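Long-range contacts in GDP-L-fucose synthase (Campylobacter jejuni subsp. jejuni serotype O:2, PDB 7M13), which acts as an NADPH-dependent GDP-D-glycero-L-gluco-heptose synthase in capsular polysaccharide biosynthesis, and belongs to the fucose synthase subfamily of epimerases and dehydratases: residues 165-170 / 243-248; 169-174 / 340-345; 277-282 / 322-327. All blocks are in the same frame, centred on the assembly; numbering follows the deposited sequence.

Contact 1: 165-170 / 243-248; sequences LVLNNL and EFIHSD. With NAP (NADP nicotinamide-adenine-dinucleotide phosphate), chain E.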
loop_
_atom_site.group_PDB
_atom_site.type_symbol
_atom_site.label_atom_id
_atom_site.label_comp_id
_atom_site.label_asym_id
_atom_site.label_seq_id
_atom_site.Cartn_x
_atom_site.Cartn_y
_atom_site.Cartn_z
ATOM N N LEU B 165 -10.806 -9.366 -7.789
ATOM C CA LEU B 165 -11.268 -9.218 -9.170
ATOM C C LEU B 165 -11.151 -7.751 -9.552
ATOM O O LEU B 165 -11.611 -6.891 -8.798
ATOM C CB LEU B 165 -12.722 -9.676 -9.285
ATOM C CG LEU B 165 -13.031 -11.086 -8.816
ATOM C CD1 LEU B 165 -14.520 -11.410 -8.993
ATOM C CD2 LEU B 165 -12.177 -12.115 -9.558
ATOM N N VAL B 166 -10.556 -7.452 -10.698
ATOM C CA VAL B 166 -10.190 -6.072 -11.077
ATOM C C VAL B 166 -10.946 -5.666 -12.340
ATOM O O VAL B 166 -10.870 -6.404 -13.318
ATOM C CB VAL B 166 -8.672 -5.956 -11.281
ATOM C CG1 VAL B 166 -8.252 -4.517 -11.488
ATOM C CG2 VAL B 166 -7.916 -6.583 -10.104
ATOM N N LEU B 167 -11.599 -4.509 -12.319
ATOM C CA LEU B 167 -12.377 -4.002 -13.472
ATOM C C LEU B 167 -12.048 -2.537 -13.727
ATOM O O LEU B 167 -11.427 -1.867 -12.881
ATOM C CB LEU B 167 -13.877 -4.180 -13.226
ATOM C CG LEU B 167 -14.466 -3.472 -12.008
ATOM C CD1 LEU B 167 -15.868 -2.982 -12.321
ATOM C CD2 LEU B 167 -14.499 -4.383 -10.804
ATOM N N ASN B 168 -12.509 -2.038 -14.874
ATOM C CA ASN B 168 -12.270 -0.645 -15.295
ATOM C C ASN B 168 -13.495 0.264 -15.132
ATOM O O ASN B 168 -13.326 1.343 -14.582
ATOM C CB ASN B 168 -11.786 -0.627 -16.744
ATOM C CG ASN B 168 -10.314 -0.966 -16.808
ATOM O OD1 ASN B 168 -9.527 -0.428 -16.028
ATOM N ND2 ASN B 168 -9.923 -1.773 -17.789
ATOM N N ASN B 169 -14.665 -0.110 -15.654
ATOM C CA ASN B 169 -15.855 0.783 -15.607
ATOM C C ASN B 169 -17.086 -0.075 -15.409
ATOM O O ASN B 169 -17.347 -0.943 -16.229
ATOM C CB ASN B 169 -16.068 1.636 -16.870
ATOM C CG ASN B 169 -14.956 2.620 -17.126
ATOM O OD1 ASN B 169 -14.863 3.642 -16.452
ATOM N ND2 ASN B 169 -14.086 2.262 -18.064
ATOM N N LEU B 170 -17.825 0.183 -14.337
ATOM C CA LEU B 170 -19.063 -0.535 -14.011
ATOM C C LEU B 170 -20.244 0.292 -14.503
ATOM O O LEU B 170 -20.187 1.533 -14.472
ATOM C CB LEU B 170 -19.096 -0.736 -12.498
ATOM C CG LEU B 170 -20.214 -1.613 -11.969
ATOM C CD1 LEU B 170 -20.105 -3.040 -12.458
ATOM C CD2 LEU B 170 -20.183 -1.559 -10.441
ATOM N N GLU B 243 -13.714 0.383 -21.698
ATOM C CA GLU B 243 -14.274 -0.959 -21.494
ATOM C C GLU B 243 -15.374 -0.775 -20.446
ATOM O O GLU B 243 -15.220 0.130 -19.595
ATOM C CB GLU B 243 -13.189 -1.865 -20.899
ATOM C CG GLU B 243 -13.599 -3.299 -20.801
ATOM C CD GLU B 243 -12.622 -4.153 -20.053
ATOM O OE1 GLU B 243 -11.605 -3.605 -19.405
ATOM O OE2 GLU B 243 -12.839 -5.367 -20.114
ATOM N N PHE B 244 -16.443 -1.555 -20.516
ATOM C CA PHE B 244 -17.528 -1.505 -19.508
ATOM C C PHE B 244 -17.881 -2.926 -19.114
ATOM O O PHE B 244 -17.741 -3.884 -19.914
ATOM C CB PHE B 244 -18.770 -0.779 -20.036
ATOM C CG PHE B 244 -18.512 0.631 -20.472
ATOM C CD1 PHE B 244 -18.609 1.675 -19.572
ATOM C CD2 PHE B 244 -18.169 0.913 -21.789
ATOM C CE1 PHE B 244 -18.349 2.981 -19.954
ATOM C CE2 PHE B 244 -17.919 2.224 -22.166
ATOM C CZ PHE B 244 -18.001 3.248 -21.256
ATOM N N ILE B 245 -18.345 -3.084 -17.876
ATOM C CA ILE B 245 -18.914 -4.367 -17.421
ATOM C C ILE B 245 -20.234 -4.031 -16.737
ATOM O O ILE B 245 -20.274 -3.113 -15.907
ATOM C CB ILE B 245 -17.944 -5.193 -16.542
ATOM C CG1 ILE B 245 -18.528 -6.579 -16.250
ATOM C CG2 ILE B 245 -17.541 -4.437 -15.276
ATOM C CD1 ILE B 245 -17.613 -7.525 -15.484
ATOM N N HIS B 246 -21.266 -4.768 -17.118
ATOM C CA HIS B 246 -22.596 -4.629 -16.504
ATOM C C HIS B 246 -22.550 -5.290 -15.131
ATOM O O HIS B 246 -21.993 -6.394 -15.016
ATOM C CB HIS B 246 -23.634 -5.245 -17.435
ATOM C CG HIS B 246 -25.039 -4.981 -17.031
ATOM N ND1 HIS B 246 -25.664 -5.703 -16.044
ATOM C CD2 HIS B 246 -25.934 -4.060 -17.471
ATOM C CE1 HIS B 246 -26.904 -5.250 -15.897
ATOM N NE2 HIS B 246 -27.104 -4.243 -16.784
ATOM N N SER B 247 -23.245 -4.708 -14.170
ATOM C CA SER B 247 -23.216 -5.216 -12.783
ATOM C C SER B 247 -23.814 -6.628 -12.672
ATOM O O SER B 247 -23.434 -7.330 -11.717
ATOM C CB SER B 247 -23.825 -4.250 -11.867
ATOM O OG SER B 247 -25.179 -4.020 -12.243
ATOM N N ASP B 248 -24.679 -7.087 -13.584
ATOM C CA ASP B 248 -25.124 -8.499 -13.559
ATOM C C ASP B 248 -23.968 -9.430 -13.936
ATOM O O ASP B 248 -23.896 -10.539 -13.389
ATOM C CB ASP B 248 -26.335 -8.758 -14.457
ATOM C CG ASP B 248 -27.653 -8.258 -13.900
ATOM O OD1 ASP B 248 -27.715 -7.926 -12.691
ATOM O OD2 ASP B 248 -28.612 -8.199 -14.702
HETATM P PA NAP E . -20.412 2.485 -5.122
HETATM O O1A NAP E . -19.600 3.745 -5.125
HETATM O O2A NAP E . -21.643 2.455 -5.996
HETATM O O5B NAP E . -20.898 2.103 -3.678
HETATM C C5B NAP E . -19.986 2.091 -2.580
HETATM C C4B NAP E . -20.788 1.770 -1.358
HETATM O O4B NAP E . -19.855 1.660 -0.257
HETATM C C3B NAP E . -21.821 2.846 -0.963
HETATM O O3B NAP E . -23.103 2.245 -0.819
HETATM C C2B NAP E . -21.255 3.427 0.327
HETATM O O2B NAP E . -22.253 3.780 1.286
HETATM C C1B NAP E . -20.453 2.253 0.877
HETATM N N9A NAP E . -19.421 2.696 1.790
HETATM C C8A NAP E . -18.375 3.529 1.535
HETATM N N7A NAP E . -17.672 3.842 2.597
HETATM C C5A NAP E . -18.308 3.179 3.625
HETATM C C6A NAP E . -18.051 3.123 5.007
HETATM N N6A NAP E . -17.075 3.804 5.617
HETATM N N1A NAP E . -18.892 2.372 5.752
HETATM C C2A NAP E . -19.892 1.716 5.147
HETATM N N3A NAP E . -20.229 1.704 3.856
HETATM C C4A NAP E . -19.392 2.471 3.147
HETATM O O3 NAP E . -19.459 1.267 -5.523
HETATM P PN NAP E . -19.390 0.482 -6.897
HETATM O O1N NAP E . -19.313 1.472 -7.993
HETATM O O2N NAP E . -20.481 -0.514 -6.872
HETATM O O5D NAP E . -17.968 -0.255 -6.740
HETATM C C5D NAP E . -17.884 -1.552 -6.193
HETATM C C4D NAP E . -16.442 -1.969 -6.225
HETATM O O4D NAP E . -15.983 -2.048 -7.603
HETATM C C3D NAP E . -15.477 -1.021 -5.500
HETATM O O3D NAP E . -14.412 -1.756 -4.880
HETATM C C2D NAP E . -14.981 -0.174 -6.639
HETATM O O2D NAP E . -13.758 0.499 -6.360
HETATM C C1D NAP E . -14.847 -1.198 -7.748
HETATM N N1N NAP E . -14.832 -0.545 -9.075
HETATM C C2N NAP E . -15.896 0.180 -9.534
HETATM C C3N NAP E . -15.824 0.842 -10.712
HETATM C C7N NAP E . -16.945 1.656 -11.253
HETATM O O7N NAP E . -16.866 2.088 -12.421
HETATM N N7N NAP E . -17.991 1.878 -10.461
HETATM C C4N NAP E . -14.636 0.733 -11.535
HETATM C C5N NAP E . -13.565 -0.085 -11.009
HETATM C C6N NAP E . -13.659 -0.608 -9.826
HETATM P P2B NAP E . -23.072 5.167 1.138
HETATM O O1X NAP E . -24.058 4.882 0.039
HETATM O O2X NAP E . -22.138 6.264 0.876
HETATM O O3X NAP E . -23.736 5.338 2.518
#

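Contact 2: 169-174 / 340-345; sequences NLYGTK and KMMYEW. With NAP (NADP nicotinamide-adenine-dinucleotide phosphate), chain E.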
loop_
_atom_site.group_PDB
_atom_site.type_symbol
_atom_site.label_atom_id
_atom_site.label_comp_id
_atom_site.label_asym_id
_atom_site.label_seq_id
_atom_site.Cartn_x
_atom_site.Cartn_y
_atom_site.Cartn_z
ATOM N N ASN B 169 -14.665 -0.110 -15.654
ATOM C CA ASN B 169 -15.855 0.783 -15.607
ATOM C C ASN B 169 -17.086 -0.075 -15.409
ATOM O O ASN B 169 -17.347 -0.943 -16.229
ATOM C CB ASN B 169 -16.068 1.636 -16.870
ATOM C CG ASN B 169 -14.956 2.620 -17.126
ATOM O OD1 ASN B 169 -14.863 3.642 -16.452
ATOM N ND2 ASN B 169 -14.086 2.262 -18.064
ATOM N N LEU B 170 -17.825 0.183 -14.337
ATOM C CA LEU B 170 -19.063 -0.535 -14.011
ATOM C C LEU B 170 -20.244 0.292 -14.503
ATOM O O LEU B 170 -20.187 1.533 -14.472
ATOM C CB LEU B 170 -19.096 -0.736 -12.498
ATOM C CG LEU B 170 -20.214 -1.613 -11.969
ATOM C CD1 LEU B 170 -20.105 -3.040 -12.458
ATOM C CD2 LEU B 170 -20.183 -1.559 -10.441
ATOM N N TYR B 171 -21.259 -0.408 -14.953
ATOM C CA TYR B 171 -22.596 0.186 -15.165
ATOM C C TYR B 171 -23.570 -0.909 -14.789
ATOM O O TYR B 171 -23.167 -1.997 -14.429
ATOM C CB TYR B 171 -22.740 0.720 -16.598
ATOM C CG TYR B 171 -22.951 -0.323 -17.663
ATOM C CD1 TYR B 171 -21.939 -1.190 -18.060
ATOM C CD2 TYR B 171 -24.185 -0.478 -18.287
ATOM C CE1 TYR B 171 -22.134 -2.176 -19.016
ATOM C CE2 TYR B 171 -24.382 -1.430 -19.273
ATOM C CZ TYR B 171 -23.369 -2.294 -19.643
ATOM O OH TYR B 171 -23.578 -3.243 -20.593
ATOM N N GLY B 172 -24.863 -0.656 -14.821
ATOM C CA GLY B 172 -25.767 -1.786 -14.570
ATOM C C GLY B 172 -27.192 -1.343 -14.678
ATOM O O GLY B 172 -27.410 -0.182 -15.027
ATOM N N THR B 173 -28.117 -2.235 -14.373
ATOM C CA THR B 173 -29.557 -1.946 -14.522
ATOM C C THR B 173 -29.896 -0.849 -13.507
ATOM O O THR B 173 -30.306 0.254 -13.934
ATOM C CB THR B 173 -30.335 -3.253 -14.396
ATOM O OG1 THR B 173 -29.902 -4.059 -15.495
ATOM C CG2 THR B 173 -31.833 -3.054 -14.417
ATOM N N LYS B 174 -29.640 -1.112 -12.219
ATOM C CA LYS B 174 -29.886 -0.144 -11.121
ATOM C C LYS B 174 -28.603 0.631 -10.811
ATOM O O LYS B 174 -28.025 0.414 -9.726
ATOM C CB LYS B 174 -30.406 -0.872 -9.886
ATOM C CG LYS B 174 -31.634 -1.740 -10.134
ATOM C CD LYS B 174 -32.361 -2.087 -8.851
ATOM C CE LYS B 174 -33.749 -2.654 -9.077
ATOM N NZ LYS B 174 -33.715 -3.819 -9.988
ATOM N N LYS B 340 -29.608 -0.958 -22.908
ATOM C CA LYS B 340 -31.082 -1.115 -23.012
ATOM C C LYS B 340 -31.654 -1.484 -21.636
ATOM O O LYS B 340 -32.603 -0.793 -21.197
ATOM C CB LYS B 340 -31.448 -2.163 -24.059
ATOM C CG LYS B 340 -31.495 -1.669 -25.495
ATOM C CD LYS B 340 -32.213 -2.646 -26.407
ATOM C CE LYS B 340 -32.459 -2.098 -27.795
ATOM N NZ LYS B 340 -32.043 -3.066 -28.836
ATOM N N MET B 341 -31.101 -2.516 -20.971
ATOM C CA MET B 341 -31.581 -2.965 -19.639
ATOM C C MET B 341 -31.550 -1.761 -18.690
ATOM O O MET B 341 -32.516 -1.580 -17.921
ATOM C CB MET B 341 -30.720 -4.094 -19.056
ATOM C CG MET B 341 -30.639 -5.344 -19.914
ATOM S SD MET B 341 -29.308 -6.460 -19.323
ATOM C CE MET B 341 -30.086 -7.043 -17.820
ATOM N N MET B 342 -30.453 -0.987 -18.706
ATOM C CA MET B 342 -30.227 0.154 -17.788
ATOM C C MET B 342 -31.255 1.262 -18.089
ATOM O O MET B 342 -31.821 1.832 -17.126
ATOM C CB MET B 342 -28.793 0.682 -17.924
ATOM C CG MET B 342 -28.468 1.781 -16.930
ATOM S SD MET B 342 -26.708 2.275 -16.886
ATOM C CE MET B 342 -26.403 2.665 -18.609
ATOM N N TYR B 343 -31.530 1.540 -19.368
ATOM C CA TYR B 343 -32.483 2.616 -19.771
ATOM C C TYR B 343 -33.907 2.234 -19.346
ATOM O O TYR B 343 -34.628 3.095 -18.818
ATOM C CB TYR B 343 -32.427 2.921 -21.271
ATOM C CG TYR B 343 -33.144 4.199 -21.656
ATOM C CD1 TYR B 343 -32.989 5.362 -20.916
ATOM C CD2 TYR B 343 -33.984 4.246 -22.763
ATOM C CE1 TYR B 343 -33.650 6.534 -21.253
ATOM C CE2 TYR B 343 -34.656 5.411 -23.111
ATOM C CZ TYR B 343 -34.483 6.558 -22.359
ATOM O OH TYR B 343 -35.124 7.714 -22.690
ATOM N N GLU B 344 -34.304 0.978 -19.545
ATOM C CA GLU B 344 -35.646 0.494 -19.130
ATOM C C GLU B 344 -35.821 0.775 -17.633
ATOM O O GLU B 344 -36.863 1.345 -17.261
ATOM C CB GLU B 344 -35.830 -0.981 -19.482
ATOM C CG GLU B 344 -35.884 -1.231 -20.982
ATOM C CD GLU B 344 -37.014 -0.514 -21.708
ATOM O OE1 GLU B 344 -36.753 0.550 -22.314
ATOM O OE2 GLU B 344 -38.155 -1.023 -21.666
ATOM N N TRP B 345 -34.834 0.431 -16.797
ATOM C CA TRP B 345 -34.928 0.685 -15.335
ATOM C C TRP B 345 -34.960 2.195 -15.096
ATOM O O TRP B 345 -35.727 2.637 -14.214
ATOM C CB TRP B 345 -33.805 0.025 -14.520
ATOM C CG TRP B 345 -34.061 0.168 -13.050
ATOM C CD1 TRP B 345 -35.037 -0.468 -12.336
ATOM C CD2 TRP B 345 -33.402 1.056 -12.126
ATOM N NE1 TRP B 345 -35.008 -0.066 -11.028
ATOM C CE2 TRP B 345 -34.014 0.865 -10.867
ATOM C CE3 TRP B 345 -32.346 1.968 -12.226
ATOM C CZ2 TRP B 345 -33.604 1.555 -9.727
ATOM C CZ3 TRP B 345 -31.940 2.651 -11.097
ATOM C CH2 TRP B 345 -32.563 2.447 -9.866
HETATM P PA NAP E . -20.412 2.485 -5.122
HETATM O O1A NAP E . -19.600 3.745 -5.125
HETATM O O2A NAP E . -21.643 2.455 -5.996
HETATM O O5B NAP E . -20.898 2.103 -3.678
HETATM C C5B NAP E . -19.986 2.091 -2.580
HETATM C C4B NAP E . -20.788 1.770 -1.358
HETATM O O4B NAP E . -19.855 1.660 -0.257
HETATM C C3B NAP E . -21.821 2.846 -0.963
HETATM O O3B NAP E . -23.103 2.245 -0.819
HETATM C C2B NAP E . -21.255 3.427 0.327
HETATM O O2B NAP E . -22.253 3.780 1.286
HETATM C C1B NAP E . -20.453 2.253 0.877
HETATM N N9A NAP E . -19.421 2.696 1.790
HETATM C C8A NAP E . -18.375 3.529 1.535
HETATM N N7A NAP E . -17.672 3.842 2.597
HETATM C C5A NAP E . -18.308 3.179 3.625
HETATM C C6A NAP E . -18.051 3.123 5.007
HETATM N N6A NAP E . -17.075 3.804 5.617
HETATM N N1A NAP E . -18.892 2.372 5.752
HETATM C C2A NAP E . -19.892 1.716 5.147
HETATM N N3A NAP E . -20.229 1.704 3.856
HETATM C C4A NAP E . -19.392 2.471 3.147
HETATM O O3 NAP E . -19.459 1.267 -5.523
HETATM P PN NAP E . -19.390 0.482 -6.897
HETATM O O1N NAP E . -19.313 1.472 -7.993
HETATM O O2N NAP E . -20.481 -0.514 -6.872
HETATM O O5D NAP E . -17.968 -0.255 -6.740
HETATM C C5D NAP E . -17.884 -1.552 -6.193
HETATM C C4D NAP E . -16.442 -1.969 -6.225
HETATM O O4D NAP E . -15.983 -2.048 -7.603
HETATM C C3D NAP E . -15.477 -1.021 -5.500
HETATM O O3D NAP E . -14.412 -1.756 -4.880
HETATM C C2D NAP E . -14.981 -0.174 -6.639
HETATM O O2D NAP E . -13.758 0.499 -6.360
HETATM C C1D NAP E . -14.847 -1.198 -7.748
HETATM N N1N NAP E . -14.832 -0.545 -9.075
HETATM C C2N NAP E . -15.896 0.180 -9.534
HETATM C C3N NAP E . -15.824 0.842 -10.712
HETATM C C7N NAP E . -16.945 1.656 -11.253
HETATM O O7N NAP E . -16.866 2.088 -12.421
HETATM N N7N NAP E . -17.991 1.878 -10.461
HETATM C C4N NAP E . -14.636 0.733 -11.535
HETATM C C5N NAP E . -13.565 -0.085 -11.009
HETATM C C6N NAP E . -13.659 -0.608 -9.826
HETATM P P2B NAP E . -23.072 5.167 1.138
HETATM O O1X NAP E . -24.058 4.882 0.039
HETATM O O2X NAP E . -22.138 6.264 0.876
HETATM O O3X NAP E . -23.736 5.338 2.518
#

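Contact 3: 277-282 / 322-327; sequences INIGTG and SKIHSL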
loop_
_atom_site.group_PDB
_atom_site.type_symbol
_atom_site.label_atom_id
_atom_site.label_comp_id
_atom_site.label_asym_id
_atom_site.label_seq_id
_atom_site.Cartn_x
_atom_site.Cartn_y
_atom_site.Cartn_z
ATOM N N ILE B 277 -7.310 -11.187 -10.443
ATOM C CA ILE B 277 -7.885 -11.619 -11.752
ATOM C C ILE B 277 -8.603 -10.438 -12.364
ATOM O O ILE B 277 -9.547 -9.918 -11.765
ATOM C CB ILE B 277 -8.886 -12.769 -11.555
ATOM C CG1 ILE B 277 -8.411 -13.849 -10.583
ATOM C CG2 ILE B 277 -9.277 -13.333 -12.901
ATOM C CD1 ILE B 277 -9.497 -14.812 -10.201
ATOM N N ASN B 278 -8.277 -10.125 -13.601
ATOM C CA ASN B 278 -9.032 -9.088 -14.327
ATOM C C ASN B 278 -10.405 -9.650 -14.740
ATOM O O ASN B 278 -10.496 -10.810 -15.126
ATOM C CB ASN B 278 -8.318 -8.664 -15.595
ATOM C CG ASN B 278 -7.016 -7.972 -15.325
ATOM O OD1 ASN B 278 -6.806 -7.385 -14.255
ATOM N ND2 ASN B 278 -6.142 -8.009 -16.340
ATOM N N ILE B 279 -11.427 -8.820 -14.659
ATOM C CA ILE B 279 -12.772 -9.196 -15.153
ATOM C C ILE B 279 -13.207 -8.100 -16.125
ATOM O O ILE B 279 -12.695 -6.976 -16.075
ATOM C CB ILE B 279 -13.769 -9.444 -14.005
ATOM C CG1 ILE B 279 -14.028 -8.219 -13.137
ATOM C CG2 ILE B 279 -13.321 -10.637 -13.176
ATOM C CD1 ILE B 279 -15.142 -8.383 -12.131
ATOM N N GLY B 280 -14.115 -8.452 -17.014
ATOM C CA GLY B 280 -14.478 -7.532 -18.095
ATOM C C GLY B 280 -15.054 -8.316 -19.252
ATOM O O GLY B 280 -15.240 -9.509 -19.148
ATOM N N THR B 281 -15.305 -7.620 -20.347
ATOM C CA THR B 281 -15.882 -8.241 -21.560
ATOM C C THR B 281 -14.800 -8.457 -22.620
ATOM O O THR B 281 -15.101 -9.156 -23.575
ATOM C CB THR B 281 -17.012 -7.371 -22.123
ATOM O OG1 THR B 281 -16.443 -6.148 -22.587
ATOM C CG2 THR B 281 -18.110 -7.094 -21.120
ATOM N N GLY B 282 -13.623 -7.864 -22.454
ATOM C CA GLY B 282 -12.464 -8.070 -23.337
ATOM C C GLY B 282 -12.517 -7.168 -24.547
ATOM O O GLY B 282 -11.616 -7.239 -25.388
ATOM N N SER B 322 -7.965 -13.011 -20.460
ATOM C CA SER B 322 -7.558 -14.405 -20.768
ATOM C C SER B 322 -7.562 -15.282 -19.507
ATOM O O SER B 322 -7.973 -16.459 -19.552
ATOM C CB SER B 322 -6.217 -14.451 -21.469
ATOM O OG SER B 322 -6.257 -13.706 -22.678
ATOM N N LYS B 323 -7.136 -14.755 -18.349
ATOM C CA LYS B 323 -6.984 -15.605 -17.152
ATOM C C LYS B 323 -8.378 -15.989 -16.633
ATOM O O LYS B 323 -8.611 -17.160 -16.360
ATOM C CB LYS B 323 -6.149 -14.857 -16.120
ATOM C CG LYS B 323 -5.944 -15.551 -14.805
ATOM C CD LYS B 323 -5.168 -14.591 -13.892
ATOM C CE LYS B 323 -4.700 -15.159 -12.590
ATOM N NZ LYS B 323 -3.775 -14.162 -11.993
ATOM N N ILE B 324 -9.311 -15.041 -16.537
ATOM C CA ILE B 324 -10.666 -15.425 -16.078
ATOM C C ILE B 324 -11.301 -16.348 -17.092
ATOM O O ILE B 324 -12.001 -17.267 -16.686
ATOM C CB ILE B 324 -11.542 -14.224 -15.702
ATOM C CG1 ILE B 324 -12.831 -14.681 -15.003
ATOM C CG2 ILE B 324 -11.843 -13.314 -16.870
ATOM C CD1 ILE B 324 -12.642 -15.313 -13.625
ATOM N N HIS B 325 -11.102 -16.122 -18.382
ATOM C CA HIS B 325 -11.650 -17.077 -19.387
ATOM C C HIS B 325 -11.105 -18.482 -19.136
ATOM O O HIS B 325 -11.906 -19.437 -19.178
ATOM C CB HIS B 325 -11.319 -16.625 -20.803
ATOM C CG HIS B 325 -11.988 -15.372 -21.198
ATOM N ND1 HIS B 325 -11.521 -14.651 -22.263
ATOM C CD2 HIS B 325 -13.047 -14.694 -20.692
ATOM C CE1 HIS B 325 -12.275 -13.590 -22.420
ATOM N NE2 HIS B 325 -13.237 -13.596 -21.463
ATOM N N SER B 326 -9.826 -18.613 -18.820
ATOM C CA SER B 326 -9.137 -19.909 -18.597
ATOM C C SER B 326 -9.700 -20.596 -17.358
ATOM O O SER B 326 -9.652 -21.834 -17.269
ATOM C CB SER B 326 -7.638 -19.706 -18.507
ATOM O OG SER B 326 -7.226 -19.207 -17.238
ATOM N N LEU B 327 -10.223 -19.796 -16.418
ATOM C CA LEU B 327 -10.765 -20.285 -15.129
ATOM C C LEU B 327 -12.251 -20.582 -15.285
ATOM O O LEU B 327 -12.811 -21.127 -14.321
ATOM C CB LEU B 327 -10.504 -19.254 -14.034
ATOM C CG LEU B 327 -9.042 -19.132 -13.625
ATOM C CD1 LEU B 327 -8.809 -17.879 -12.802
ATOM C CD2 LEU B 327 -8.628 -20.354 -12.814
HETATM O O HOH W 1 -8.540 -12.241 -16.534
HETATM O O HOH W 2 -15.426 -11.920 -20.784
#

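Contact 1: 165-170 / 243-248
N168 and N169 both direct their amides at E243, one at its carboxylate and the other at its backbone, where two parallel strands of the Rossmann-type NADP-binding sheet run together. In N169, CG stands beside the backbone N (chi1 -64°), which brings ND2 to E243 O at 2.9 Å; the acceptor lies close to the amide plane and is approached nearly along the axis of its carbonyl. The extended side chain of E243 crosses that of N168 at about a right angle, with amide and carboxylate planes 58° apart, and N168 ND2 donates to E243 OE1 at 3.0 Å, the oxygen lying close to the plane of the asparagine amide. M319 N supplies a second hydrogen bond to E243 OE1, so the carboxylate oxygen is gripped twice. Between these segments I245 N donates to N169 O (2.9 Å), and I245 O probably accepts from Y171 N just beyond; L170 and I245 form the parallel bridge.

Leucine methyls meet the branch methyl of I245. L167 and I245 cross roughly perpendicularly, L167 CD1 resting 3.7 Å from I245 CG2. L170 CD1 lies 3.5 Å from I245 O and also touches CA and CB of S247, at the start of helix 247-260. These leucines also shape the cofactor pocket: L167 CG sits 3.6 Å from C5N of the nicotinamide ring, and L170 CB packs against the carboxamide. The strand end is therefore held by E243 and I245 while it presents its backbone to NADP, and L170 N donates to carboxamide O7N at 2.9 Å with a nearly straight angle of 173°.

Contact 2: 169-174 / 340-345
K174 and W345 form the outer end of a junction in which helix 335-347, close to the C-terminus, packs on the chain leaving strand 162-171 of the Rossmann-type sheet.

Aromatic contacts dominate at W345 and Y171. K174 CA lies over the six-membered ring of W345, 3.6 Å from its centroid and 22° off the normal, a CH-pi contact. The lysine chain lies over one face, CG above the centre of the indole, and the two side chains cross at about a right angle, with K174 CE 3.5 Å from W345 NE1. Its bend at the last torsion leaves NZ in an off-centre cation-pi position above the five-membered ring, while the ammonium also forms a salt bridge with E26. Y171 makes a Met-aromatic contact of a different kind: M342 SD is 5.3 Å from the ring centroid and 89° off the normal, hence at the edge, and M342 CE touches Y171 CD2 at 3.9 Å. The same tyrosine ring meets H246 edge-to-face.

Van der Waals contacts of T173 lie between these. T173 CG2 rests 3.7 Å from W345 CB, and T173 OG1, which has a weak hydrogen bond to H246 NE2, lies against M341 CB and CE.

Carbonyl oxygens also meet the helix, although no hydrogen bond crosses between the segments. T173 O faces W345 CE3 at 3.2 Å, approaching the indole obliquely. With CG anti to the backbone N (chi1 -175°), M342 runs its chain across the oxygen of G172, which is buried without a polar partner in the model; M342 CG comes within 2.9 Å of G172 O, a tight approach.

Contact 3: 277-282 / 322-327
I324, on the short helix 322-326, leans onto strand 277-278 of the Rossmann-type sheet and can be followed outward from CB. That atom already touches the strand: I324 CB lies 3.7 Å from I277 CG2 and 3.6 Å from N278 O. At the branch, CG1 is anti to the backbone N (chi1 -170°), which leaves CG2 between the backbone N and the carbonyl carbon, and I324 CG2 approaches N278 O at 3.3 Å. I324 CG1 takes the other path, passing I279 CG2 at 4.5 Å. The tip, I324 CD1, comes back to I277 CG2 at 4.0 Å. I277 CG2 therefore touches both CB and CD1 of I324, and the two side chains cross at about a right angle. Just beyond, L327 CD1 touches I277 CD1 at 4.1 Å.

Two waters bridge polar groups of the segments. I324 N, in the first helical turn, donates to a water that lies 2.8 Å from N278 O; a second water donates to G280 O and sits in the ring plane of H325 at NE2. With no direct hydrogen bond between the segments, branched aliphatic groups hold helix to strand while waters link backbone carbonyls to a helix N-H and to the H325 imidazole.

Overall arrangement
Contacts 1 and 2 share N169 and L170 and read outward along strand 162-171: the centre of contact 1 lies about 6 Å from the chain centre and the contact is buried, whereas that of contact 2 lies about 12 Å out and the contact is only partly buried. Contact 3, its centre about 16 Å from the chain centre, is nevertheless mostly buried and reaches the same sheet through strand 277-278, another neighbour of 162-171; V166 O and I279 N are 2.8 Å apart. The chemistry follows place. Direct hydrogen bonds dominate contact 1 beside the nicotinamide, aromatic and sulfur contacts attach the C-terminal helix in contact 2, and aliphatic packing with bridging waters serves contact 3. Contacts 2 and 3 do not touch.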